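Local coordinates for CoA binding domain protein (Escherichia coli, PDB 3QA9), which belongs to the CoA-binding domain family and has a Rossmann-like fold, a parallel beta sheet flanked by helices, at residues V102-N107 with L112-A117. Numbering follows the deposited sequence.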
# COMPACT_ATOMS: atom_id res chain seq x y z
N VAL A 102 5.69 2.23 4.02
CA VAL A 102 5.58 2.43 2.59
C VAL A 102 5.79 1.06 1.99
O VAL A 102 6.85 0.47 2.16
CB VAL A 102 6.63 3.39 2.05
CG1 VAL A 102 6.63 3.30 0.56
CG2 VAL A 102 6.31 4.81 2.48
N TRP A 103 4.77 0.55 1.32
CA TRP A 103 4.83 -0.77 0.72
C TRP A 103 4.95 -0.68 -0.80
O TRP A 103 4.04 -0.21 -1.48
CB TRP A 103 3.56 -1.57 1.10
CG TRP A 103 3.58 -3.03 0.76
CD1 TRP A 103 3.74 -3.59 -0.48
CD2 TRP A 103 3.38 -4.13 1.66
NE1 TRP A 103 3.64 -4.95 -0.42
CE2 TRP A 103 3.41 -5.32 0.89
CE3 TRP A 103 3.15 -4.23 3.04
CZ2 TRP A 103 3.25 -6.59 1.45
CZ3 TRP A 103 2.98 -5.50 3.60
CH2 TRP A 103 3.03 -6.66 2.81
N PHE A 104 6.09 -1.10 -1.33
CA PHE A 104 6.31 -1.08 -2.78
C PHE A 104 5.88 -2.41 -3.38
O PHE A 104 6.52 -3.44 -3.17
CB PHE A 104 7.80 -0.88 -3.11
CG PHE A 104 8.36 0.44 -2.67
CD1 PHE A 104 8.82 0.62 -1.37
CD2 PHE A 104 8.47 1.50 -3.58
CE1 PHE A 104 9.40 1.84 -0.98
CE2 PHE A 104 9.05 2.71 -3.20
CZ PHE A 104 9.51 2.88 -1.90
N GLN A 105 4.78 -2.40 -4.13
CA GLN A 105 4.31 -3.62 -4.78
C GLN A 105 5.33 -4.03 -5.83
O GLN A 105 6.30 -3.31 -6.09
CB GLN A 105 2.94 -3.38 -5.43
CG GLN A 105 1.82 -3.10 -4.43
CD GLN A 105 1.24 -4.36 -3.81
OE1 GLN A 105 0.90 -4.38 -2.62
NE2 GLN A 105 1.11 -5.41 -4.61
N TYR A 106 5.14 -5.19 -6.45
CA TYR A 106 6.08 -5.64 -7.47
C TYR A 106 6.36 -4.62 -8.54
O TYR A 106 5.46 -3.99 -9.05
CB TYR A 106 5.57 -6.88 -8.17
CG TYR A 106 5.29 -8.03 -7.27
CD1 TYR A 106 4.02 -8.56 -7.22
CD2 TYR A 106 6.29 -8.58 -6.49
CE1 TYR A 106 3.75 -9.65 -6.46
CE2 TYR A 106 6.04 -9.69 -5.70
CZ TYR A 106 4.74 -10.21 -5.69
OH TYR A 106 4.43 -11.31 -4.94
N ASN A 107 7.63 -4.51 -8.88
CA ASN A 107 8.11 -3.60 -9.92
C ASN A 107 7.91 -2.12 -9.67
O ASN A 107 7.94 -1.34 -10.61
CB ASN A 107 7.46 -3.96 -11.25
CG ASN A 107 7.56 -5.42 -11.56
OD1 ASN A 107 6.56 -6.10 -11.72
ND2 ASN A 107 8.78 -5.92 -11.62
N LEU A 112 16.12 5.28 -4.03
CA LEU A 112 16.17 6.62 -3.46
C LEU A 112 14.92 6.97 -2.66
O LEU A 112 15.01 7.55 -1.58
CB LEU A 112 16.40 7.66 -4.55
CG LEU A 112 17.78 7.56 -5.22
CD1 LEU A 112 17.85 8.57 -6.35
CD2 LEU A 112 18.88 7.81 -4.20
N ALA A 113 13.76 6.61 -3.20
CA ALA A 113 12.49 6.88 -2.51
C ALA A 113 12.44 6.09 -1.20
O ALA A 113 12.04 6.61 -0.16
CB ALA A 113 11.31 6.50 -3.40
N ALA A 114 12.86 4.83 -1.27
CA ALA A 114 12.86 3.98 -0.08
C ALA A 114 13.75 4.55 1.01
O ALA A 114 13.36 4.60 2.18
CB ALA A 114 13.32 2.57 -0.46
N ARG A 115 14.94 4.98 0.63
CA ARG A 115 15.88 5.54 1.60
C ARG A 115 15.31 6.79 2.26
O ARG A 115 15.43 6.97 3.47
CB ARG A 115 17.22 5.83 0.90
CG ARG A 115 18.33 6.46 1.77
CD ARG A 115 18.70 5.61 2.99
NE ARG A 115 19.12 4.24 2.68
CZ ARG A 115 20.37 3.85 2.44
NH1 ARG A 115 21.36 4.73 2.47
NH2 ARG A 115 20.63 2.58 2.18
N GLN A 116 14.68 7.65 1.48
CA GLN A 116 14.09 8.85 2.05
C GLN A 116 13.04 8.48 3.11
O GLN A 116 13.01 9.05 4.19
CB GLN A 116 13.46 9.69 0.94
CG GLN A 116 13.03 11.04 1.41
CD GLN A 116 12.53 11.88 0.27
OE1 GLN A 116 12.21 11.36 -0.80
NE2 GLN A 116 12.46 13.18 0.48
N ALA A 117 12.20 7.51 2.80
CA ALA A 117 11.20 7.07 3.77
C ALA A 117 11.87 6.51 5.01
O ALA A 117 11.50 6.84 6.14
CB ALA A 117 10.31 6.02 3.17
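Phe104, the last residue of strand 101-104, drives the far end of its ring against Ala113 and Ala114 of helix 111-119, and most of the surface the two segments bury is gathered there. The side chain leaves the strand with CG anti to its own carbonyl carbon (chi1 -64°), and the ring then reaches outward so that CE1 and CZ lead. CE1 rests 4.0 Å from Ala114 CB, while CZ comes 3.9 Å from Ala114 N, which lies oblique to the ring. Ala113 lies differently: its CB sits at the ring edge, near the plane, 4.3 Å from CZ. The six-membered ring thus spans the gap between the strand and two successive helical residues whose side chains are single methyl groups. Farther along the helix, Ala117 meets Val102, two residues before Phe104 and on the same side of the sheet; here the contact is methyl to methyl, Val102 CG2 standing 4.2 Å from Ala117 CB.

Strand 101-104, helix 111-119 and strand 123-126 form a beta-alpha-beta unit of the Rossmann-like fold, in which the helix runs back along one side of the parallel sheet before the next strand begins. The segment axes accordingly run nearly antiparallel, at 162°, and approach to 10.2 Å. Small residues on the helix let its backbone come close to the large ring, while all five touching residues are buried and the side-chain contacts are all apolar. The neighbouring helix 87-97 adds to the same layer, Ala94 touching Val102 and Ala87 touching Phe104. Tyr109, in the connection leading to the helix, packs edge-to-face with Phe104, and Ile124 of the following strand touches both Val102 and Ala117.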